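Type III Pentaketide Synthase (Neurospora crassa, PDB 3EUO) probably catalyses the iterative condensation of malonyl-derived units into pentaketides, as a type III polyketide synthase of the chalcone and stilbene synthase family. Local coordinates at residues A[260-265]-A[363-368]; A[268-273]-A[286-291]; A[305-310]-A[319-324]. All coordinates share one frame; numbering follows the deposited sequence.

Contact 1: residues A[260-265]-A[363-368]; sequences VLAKAS and CAFGPG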
loop_
_atom_site.group_PDB
_atom_site.type_symbol
_atom_site.label_atom_id
_atom_site.label_comp_id
_atom_site.label_asym_id
_atom_site.label_seq_id
_atom_site.Cartn_x
_atom_site.Cartn_y
_atom_site.Cartn_z
ATOM N N VAL A 260 11.367 -1.518 -25.103
ATOM C CA VAL A 260 11.647 -2.815 -25.711
ATOM C C VAL A 260 11.069 -3.947 -24.863
ATOM O O VAL A 260 10.387 -4.829 -25.391
ATOM C CB VAL A 260 13.161 -3.018 -26.001
ATOM C CG1 VAL A 260 13.460 -4.471 -26.335
ATOM C CG2 VAL A 260 13.604 -2.116 -27.152
ATOM N N LEU A 261 11.322 -3.900 -23.552
ATOM C CA LEU A 261 10.823 -4.918 -22.620
ATOM C C LEU A 261 9.294 -4.933 -22.569
ATOM O O LEU A 261 8.676 -6.002 -22.580
ATOM C CB LEU A 261 11.409 -4.711 -21.218
ATOM C CG LEU A 261 12.932 -4.844 -21.048
ATOM C CD1 LEU A 261 13.373 -4.292 -19.694
ATOM C CD2 LEU A 261 13.405 -6.285 -21.225
ATOM N N ALA A 262 8.702 -3.742 -22.533
ATOM C CA ALA A 262 7.248 -3.590 -22.530
ATOM C C ALA A 262 6.644 -4.163 -23.802
ATOM O O ALA A 262 5.737 -5.000 -23.741
ATOM C CB ALA A 262 6.869 -2.134 -22.367
ATOM N N LYS A 263 7.172 -3.744 -24.953
ATOM C CA LYS A 263 6.672 -4.222 -26.242
ATOM C C LYS A 263 6.689 -5.747 -26.299
ATOM O O LYS A 263 5.722 -6.362 -26.747
ATOM C CB LYS A 263 7.479 -3.629 -27.401
ATOM C CG LYS A 263 6.941 -3.999 -28.781
ATOM C CD LYS A 263 7.796 -3.428 -29.891
ATOM C CE LYS A 263 7.319 -3.923 -31.254
ATOM N NZ LYS A 263 8.074 -3.285 -32.365
ATOM N N ALA A 264 7.784 -6.341 -25.821
ATOM C CA ALA A 264 7.974 -7.795 -25.823
ATOM C C ALA A 264 6.991 -8.557 -24.932
ATOM O O ALA A 264 6.718 -9.737 -25.169
ATOM C CB ALA A 264 9.417 -8.142 -25.437
ATOM N N SER A 265 6.466 -7.891 -23.908
ATOM C CA SER A 265 5.575 -8.548 -22.951
ATOM C C SER A 265 4.120 -8.648 -23.413
ATOM O O SER A 265 3.357 -9.451 -22.869
ATOM C CB SER A 265 5.632 -7.847 -21.590
ATOM O OG SER A 265 5.000 -6.581 -21.644
ATOM N N CYS A 363 -4.470 -2.436 -20.437
ATOM C CA CYS A 363 -3.059 -2.773 -20.266
ATOM C C CYS A 363 -2.275 -1.605 -19.666
ATOM O O CYS A 363 -2.489 -0.447 -20.033
ATOM C CB CYS A 363 -2.454 -3.204 -21.603
ATOM S SG CYS A 363 -0.754 -3.807 -21.496
ATOM N N ALA A 364 -1.375 -1.926 -18.735
ATOM C CA ALA A 364 -0.529 -0.937 -18.074
ATOM C C ALA A 364 0.765 -1.602 -17.607
ATOM O O ALA A 364 0.767 -2.783 -17.258
ATOM C CB ALA A 364 -1.257 -0.312 -16.882
ATOM N N PHE A 365 1.860 -0.845 -17.623
ATOM C CA PHE A 365 3.140 -1.306 -17.076
ATOM C C PHE A 365 3.613 -0.298 -16.051
ATOM O O PHE A 365 3.312 0.901 -16.167
ATOM C CB PHE A 365 4.224 -1.412 -18.163
ATOM C CG PHE A 365 3.784 -2.120 -19.412
ATOM C CD1 PHE A 365 3.923 -3.501 -19.532
ATOM C CD2 PHE A 365 3.250 -1.407 -20.478
ATOM C CE1 PHE A 365 3.518 -4.160 -20.693
ATOM C CE2 PHE A 365 2.834 -2.055 -21.644
ATOM C CZ PHE A 365 2.972 -3.436 -21.748
ATOM N N GLY A 366 4.380 -0.776 -15.075
ATOM C CA GLY A 366 5.030 0.094 -14.091
ATOM C C GLY A 366 6.245 -0.579 -13.464
ATOM O O GLY A 366 6.623 -1.688 -13.871
ATOM N N PRO A 367 6.876 0.089 -12.476
ATOM C CA PRO A 367 8.019 -0.477 -11.753
ATOM C C PRO A 367 7.834 -1.950 -11.380
ATOM O O PRO A 367 6.772 -2.345 -10.875
ATOM C CB PRO A 367 8.102 0.405 -10.504
ATOM C CG PRO A 367 7.638 1.739 -10.975
ATOM C CD PRO A 367 6.556 1.452 -12.006
ATOM N N GLY A 368 8.866 -2.747 -11.648
ATOM C CA GLY A 368 8.836 -4.190 -11.417
ATOM C C GLY A 368 9.862 -4.929 -12.265
ATOM O O GLY A 368 10.782 -5.550 -11.718
#
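F365, on strand 359-366, meets A262 and S265 of helix 258-277 with its ring. This is helix-on-sheet packing in the C-terminal half of a thiolase-like fold: the helix lies against the central mixed sheet, and the F365 ring lies between them. The apolar part is a CH-pi contact. CB of A262 stands over one face of the ring, 4.0 Å from its centroid and only 5° off the ring normal, so the methyl group sits almost exactly above the centre. F365 presents that face because its CG is anti to the carbonyl carbon (chi1 -47°), which lays the ring flat beneath the A262 methyl. L266 of the same helix and V371 of the neighbouring strand also touch this ring.

The polar part belongs to S265. Its OG comes obliquely to the ring and lies 3.0 Å from CE1 of F365, a tight approach in a buried place. The hydroxyl does not depend on the ring for a partner, since it donates back within its own helix to A262 O. That oxygen also accepts from the backbone N of S265, so two donors of one residue grip a single carbonyl, and the OG bond probably holds the hydroxyl in its rotamer. The bond from S265 OG to A262 O is 2.7 Å long and lies in the carbonyl plane, on a lone pair, at a C=O...OG angle of 129°.

Contact 2: residues A[268-273]-A[286-291]; sequences PTYADL and QKPADF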
loop_
_atom_site.group_PDB
_atom_site.type_symbol
_atom_site.label_atom_id
_atom_site.label_comp_id
_atom_site.label_asym_id
_atom_site.label_seq_id
_atom_site.Cartn_x
_atom_site.Cartn_y
_atom_site.Cartn_z
ATOM N N PRO A 268 2.687 -12.321 -25.251
ATOM C CA PRO A 268 2.554 -13.435 -24.304
ATOM C C PRO A 268 1.494 -13.205 -23.222
ATOM O O PRO A 268 0.780 -14.142 -22.852
ATOM C CB PRO A 268 3.943 -13.516 -23.660
ATOM C CG PRO A 268 4.846 -12.816 -24.601
ATOM C CD PRO A 268 4.032 -11.722 -25.180
ATOM N N THR A 269 1.390 -11.973 -22.731
ATOM C CA THR A 269 0.405 -11.639 -21.696
ATOM C C THR A 269 -1.012 -11.673 -22.275
ATOM O O THR A 269 -1.918 -12.254 -21.676
ATOM C CB THR A 269 0.714 -10.286 -21.033
ATOM O OG1 THR A 269 2.096 -10.255 -20.658
ATOM C CG2 THR A 269 -0.143 -10.087 -19.783
ATOM N N TYR A 270 -1.172 -11.089 -23.461
ATOM C CA TYR A 270 -2.445 -11.104 -24.181
ATOM C C TYR A 270 -2.924 -12.535 -24.449
ATOM O O TYR A 270 -4.093 -12.846 -24.233
ATOM C CB TYR A 270 -2.322 -10.321 -25.494
ATOM C CG TYR A 270 -3.448 -10.560 -26.466
ATOM C CD1 TYR A 270 -4.618 -9.796 -26.413
ATOM C CD2 TYR A 270 -3.352 -11.556 -27.436
ATOM C CE1 TYR A 270 -5.659 -10.023 -27.295
ATOM C CE2 TYR A 270 -4.388 -11.786 -28.325
ATOM C CZ TYR A 270 -5.532 -11.021 -28.252
ATOM O OH TYR A 270 -6.555 -11.259 -29.136
ATOM N N ALA A 271 -2.010 -13.392 -24.914
ATOM C CA ALA A 271 -2.334 -14.791 -25.236
ATOM C C ALA A 271 -2.868 -15.543 -24.022
ATOM O O ALA A 271 -3.828 -16.310 -24.122
ATOM C CB ALA A 271 -1.113 -15.513 -25.815
ATOM N N ASP A 272 -2.247 -15.309 -22.874
ATOM C CA ASP A 272 -2.676 -15.926 -21.618
ATOM C C ASP A 272 -4.025 -15.397 -21.139
ATOM O O ASP A 272 -4.876 -16.173 -20.691
ATOM C CB ASP A 272 -1.602 -15.739 -20.551
ATOM C CG ASP A 272 -0.430 -16.688 -20.737
ATOM O OD1 ASP A 272 -0.585 -17.703 -21.455
ATOM O OD2 ASP A 272 0.641 -16.420 -20.164
ATOM N N LEU A 273 -4.214 -14.084 -21.247
ATOM C CA LEU A 273 -5.488 -13.444 -20.930
ATOM C C LEU A 273 -6.615 -14.019 -21.781
ATOM O O LEU A 273 -7.661 -14.418 -21.263
ATOM C CB LEU A 273 -5.397 -11.928 -21.151
ATOM C CG LEU A 273 -6.676 -11.104 -20.952
ATOM C CD1 LEU A 273 -7.034 -11.022 -19.481
ATOM C CD2 LEU A 273 -6.527 -9.707 -21.545
ATOM N N GLN A 286 -11.501 -12.667 -31.447
ATOM C CA GLN A 286 -10.525 -13.754 -31.466
ATOM C C GLN A 286 -9.094 -13.268 -31.615
ATOM O O GLN A 286 -8.158 -13.936 -31.167
ATOM C CB GLN A 286 -10.820 -14.701 -32.628
ATOM C CG GLN A 286 -11.608 -15.937 -32.254
ATOM C CD GLN A 286 -11.135 -17.168 -33.022
ATOM O OE1 GLN A 286 -11.213 -18.292 -32.524
ATOM N NE2 GLN A 286 -10.640 -16.958 -34.237
ATOM N N LYS A 287 -8.926 -12.122 -32.268
ATOM C CA LYS A 287 -7.596 -11.593 -32.578
ATOM C C LYS A 287 -7.438 -10.171 -32.017
ATOM O O LYS A 287 -8.437 -9.491 -31.795
ATOM C CB LYS A 287 -7.329 -11.642 -34.094
ATOM C CG LYS A 287 -8.166 -10.684 -34.936
ATOM C CD LYS A 287 -7.772 -10.720 -36.417
ATOM C CE LYS A 287 -8.702 -9.868 -37.265
ATOM N NZ LYS A 287 -10.102 -10.390 -37.255
ATOM N N PRO A 288 -6.187 -9.733 -31.765
ATOM C CA PRO A 288 -5.929 -8.420 -31.150
ATOM C C PRO A 288 -6.717 -7.263 -31.776
ATOM O O PRO A 288 -7.311 -6.461 -31.053
ATOM C CB PRO A 288 -4.425 -8.230 -31.362
ATOM C CG PRO A 288 -3.886 -9.608 -31.365
ATOM C CD PRO A 288 -4.930 -10.465 -32.024
ATOM N N ALA A 289 -6.738 -7.199 -33.108
ATOM C CA ALA A 289 -7.440 -6.139 -33.832
ATOM C C ALA A 289 -8.963 -6.175 -33.653
ATOM O O ALA A 289 -9.644 -5.203 -33.977
ATOM C CB ALA A 289 -7.066 -6.168 -35.320
ATOM N N ASP A 290 -9.489 -7.288 -33.136
ATOM C CA ASP A 290 -10.926 -7.412 -32.851
ATOM C C ASP A 290 -11.369 -6.557 -31.665
ATOM O O ASP A 290 -12.550 -6.250 -31.535
ATOM C CB ASP A 290 -11.315 -8.873 -32.566
ATOM C CG ASP A 290 -11.212 -9.775 -33.793
ATOM O OD1 ASP A 290 -11.220 -9.272 -34.938
ATOM O OD2 ASP A 290 -11.137 -11.011 -33.606
ATOM N N PHE A 291 -10.430 -6.197 -30.790
ATOM C CA PHE A 291 -10.765 -5.510 -29.539
ATOM C C PHE A 291 -10.471 -4.024 -29.605
ATOM O O PHE A 291 -9.674 -3.570 -30.436
ATOM C CB PHE A 291 -9.960 -6.103 -28.372
ATOM C CG PHE A 291 -10.177 -7.572 -28.168
ATOM C CD1 PHE A 291 -11.170 -8.025 -27.302
ATOM C CD2 PHE A 291 -9.395 -8.504 -28.843
ATOM C CE1 PHE A 291 -11.380 -9.391 -27.112
ATOM C CE2 PHE A 291 -9.594 -9.875 -28.652
ATOM C CZ PHE A 291 -10.594 -10.314 -27.785
HETATM O O HOH W 1 -5.540 -13.617 -30.696
#
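The Y270 ring meets F291 CE2 at its edge, near the ring plane, and a bridging water also lies at the edge, in plane; P288 CG approaches obliquely. The F291 ring has P288 O at its edge, in plane, while the phenol oxygen of Y270 comes to it obliquely. These groups join helix 258-277 to the loop that leads from it into strand 292-295, the outermost strand on this side of the main sheet in the thiolase-like fold.

Y270 reaches across because its CG is anti to the backbone N (chi1 165°), which extends the ring from the helix to the loop. The proline and tyrosine side chains cross at about a right angle, with P288 CG 3.8 Å from Y270 CE2. F291 adds a looser edge contact, its CE2 4.2 Å from Y270 CE1. The phenol oxygen of Y270 lies 3.1 Å from P288 N, but a proline nitrogen has no hydrogen to give, so this is packing alone. The polar link of Y270 to the loop runs through a water, which is 3.0 Å from Y270 OH and donates to Q286 O. Beyond the two segments, M310 of helix 300-310 packs on both Y270 and P288.

The loop is braced from within by D290. Its OD1 forms a salt bridge with K287 NZ, and its OD2 accepts from two backbone nitrogens: Q286 N at 2.7 Å, on the anti lone pair, and K287 N at 2.8 Å, from 50° out of the carboxylate plane.

Contact 3: residues A[305-310]-A[319-324]; sequences GAESAM and ASYDRY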
loop_
_atom_site.group_PDB
_atom_site.type_symbol
_atom_site.label_atom_id
_atom_site.label_comp_id
_atom_site.label_asym_id
_atom_site.label_seq_id
_atom_site.Cartn_x
_atom_site.Cartn_y
_atom_site.Cartn_z
ATOM N N GLY A 305 4.584 1.066 -30.128
ATOM C CA GLY A 305 5.031 -0.303 -29.875
ATOM C C GLY A 305 3.901 -1.320 -29.821
ATOM O O GLY A 305 4.034 -2.430 -30.351
ATOM N N ALA A 306 2.797 -0.951 -29.169
ATOM C CA ALA A 306 1.614 -1.816 -29.093
ATOM C C ALA A 306 0.988 -2.022 -30.470
ATOM O O ALA A 306 0.618 -3.143 -30.827
ATOM C CB ALA A 306 0.595 -1.256 -28.118
ATOM N N GLU A 307 0.894 -0.940 -31.239
ATOM C CA GLU A 307 0.420 -0.993 -32.628
ATOM C C GLU A 307 1.242 -1.975 -33.462
ATOM O O GLU A 307 0.686 -2.740 -34.252
ATOM C CB GLU A 307 0.486 0.391 -33.276
ATOM C CG GLU A 307 -0.502 1.392 -32.716
ATOM C CD GLU A 307 -0.165 2.826 -33.083
ATOM O OE1 GLU A 307 0.701 3.053 -33.957
ATOM O OE2 GLU A 307 -0.775 3.733 -32.491
ATOM N N SER A 308 2.562 -1.946 -33.273
ATOM C CA SER A 308 3.484 -2.816 -34.000
ATOM C C SER A 308 3.376 -4.264 -33.531
ATOM O O SER A 308 3.182 -5.169 -34.346
ATOM C CB SER A 308 4.923 -2.312 -33.848
ATOM O OG SER A 308 5.844 -3.197 -34.459
ATOM N N ALA A 309 3.501 -4.470 -32.222
ATOM C CA ALA A 309 3.508 -5.807 -31.626
ATOM C C ALA A 309 2.218 -6.584 -31.870
ATOM O O ALA A 309 2.261 -7.786 -32.142
ATOM C CB ALA A 309 3.793 -5.721 -30.133
ATOM N N MET A 310 1.078 -5.900 -31.766
ATOM C CA MET A 310 -0.224 -6.570 -31.826
ATOM C C MET A 310 -0.965 -6.338 -33.151
ATOM O O MET A 310 -2.097 -6.794 -33.316
ATOM C CB MET A 310 -1.119 -6.153 -30.643
ATOM C CG MET A 310 -0.560 -6.410 -29.223
ATOM S SD MET A 310 0.118 -8.061 -28.894
ATOM C CE MET A 310 -1.310 -9.123 -29.043
ATOM N N ALA A 319 -8.680 6.387 -27.209
ATOM C CA ALA A 319 -8.804 7.040 -25.900
ATOM C C ALA A 319 -7.445 7.209 -25.199
ATOM O O ALA A 319 -7.246 8.160 -24.439
ATOM C CB ALA A 319 -9.787 6.279 -25.021
ATOM N N SER A 320 -6.522 6.288 -25.466
ATOM C CA SER A 320 -5.157 6.358 -24.937
ATOM C C SER A 320 -4.422 7.531 -25.565
ATOM O O SER A 320 -3.788 8.312 -24.867
ATOM C CB SER A 320 -4.408 5.061 -25.214
ATOM O OG SER A 320 -5.021 3.968 -24.552
ATOM N N TYR A 321 -4.529 7.658 -26.886
ATOM C CA TYR A 321 -4.007 8.828 -27.593
ATOM C C TYR A 321 -4.609 10.139 -27.106
ATOM O O TYR A 321 -3.885 11.119 -26.920
ATOM C CB TYR A 321 -4.195 8.676 -29.106
ATOM C CG TYR A 321 -3.048 7.938 -29.748
ATOM C CD1 TYR A 321 -3.169 6.599 -30.109
ATOM C CD2 TYR A 321 -1.826 8.575 -29.974
ATOM C CE1 TYR A 321 -2.105 5.913 -30.693
ATOM C CE2 TYR A 321 -0.758 7.903 -30.557
ATOM C CZ TYR A 321 -0.904 6.571 -30.913
ATOM O OH TYR A 321 0.154 5.902 -31.489
ATOM N N ASP A 322 -5.926 10.154 -26.912
ATOM C CA ASP A 322 -6.633 11.349 -26.470
ATOM C C ASP A 322 -6.118 11.837 -25.118
ATOM O O ASP A 322 -5.860 13.029 -24.940
ATOM C CB ASP A 322 -8.139 11.078 -26.387
ATOM C CG ASP A 322 -8.923 12.301 -25.971
ATOM O OD1 ASP A 322 -9.317 13.078 -26.865
ATOM O OD2 ASP A 322 -9.153 12.485 -24.754
ATOM N N ARG A 323 -5.986 10.909 -24.174
ATOM C CA ARG A 323 -5.447 11.218 -22.843
ATOM C C ARG A 323 -3.997 11.696 -22.910
ATOM O O ARG A 323 -3.639 12.724 -22.338
ATOM C CB ARG A 323 -5.550 9.990 -21.937
ATOM C CG ARG A 323 -6.711 10.039 -20.966
ATOM C CD ARG A 323 -8.058 10.068 -21.666
ATOM N NE ARG A 323 -9.024 10.731 -20.798
ATOM C CZ ARG A 323 -9.429 11.988 -20.934
ATOM N NH1 ARG A 323 -8.991 12.740 -21.936
ATOM N NH2 ARG A 323 -10.295 12.483 -20.070
ATOM N N TYR A 324 -3.180 10.953 -23.642
ATOM C CA TYR A 324 -1.759 11.220 -23.726
ATOM C C TYR A 324 -1.466 12.599 -24.325
ATOM O O TYR A 324 -0.698 13.385 -23.761
ATOM C CB TYR A 324 -1.092 10.127 -24.555
ATOM C CG TYR A 324 0.399 10.295 -24.716
ATOM C CD1 TYR A 324 1.273 10.056 -23.652
ATOM C CD2 TYR A 324 0.934 10.685 -25.933
ATOM C CE1 TYR A 324 2.654 10.208 -23.813
ATOM C CE2 TYR A 324 2.309 10.848 -26.103
ATOM C CZ TYR A 324 3.154 10.610 -25.047
ATOM O OH TYR A 324 4.502 10.768 -25.230
#
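E307 and Y321 carry the whole contact; their CA atoms are 11.9 Å apart, and the two long side chains span that distance. E307 points toward the facing helix from its CA onward, whereas the tyrosine leaves its helix across the gap and only its hydroxyl end closes on the glutamate. They come from opposite directions and meet in one hydrogen bond, in which Y321 OH donates to E307 OE2 at 2.6 Å. The hydroxyl reaches OE2 on its syn side, 33° out of the carboxylate plane. Seen from the tyrosine, E307 OE2 lies at the ring edge, in the ring plane, and it is also 3.1 Å from Y321 CE1; the carboxylate and ring planes are turned 31° against each other.

E307 extends this far because its CG is anti to the carbonyl carbon (chi1 -69°) and the chain is extended beyond CG. P314 of the connecting loop touches E307. The short bond, probably to an ionised carboxylate, is likely to hold the ring's outer end in place. With a leucine in place of E307, the Y321 hydroxyl would probably be left without its acceptor and the ring held less firmly.

Deeper on helix 318-327, S320 OG hydrogen-bonds to M295 O at the end of strand 292-295. The polar bridge joins two consecutive helices, 300-310 and 318-327, which also pack through L303 on Y321, in the C-terminal part of the thiolase-like fold.

All three contacts lie in the C-terminal chalcone/stilbene synthase domain. Contacts 1 and 2 share helix 258-277, with centres about 16 Å apart: one joins it to strand 359-366 of the main sheet, the other to the loop before strand 292-295. The centre of contact 3, between helices 300-310 and 318-327, lies about 13 Å from that of contact 1 and about 15 Å from that of contact 2. Along the chain, contact 1 closes a long loop in which contact 2 and then contact 3 follow in series. Helix 300-310 ties them together: K263 NZ probably bonds to S308 OG, and M310 borders contact 2. Together they join helix 258-277 to strand and loop, and helix 300-310 to helix 318-327.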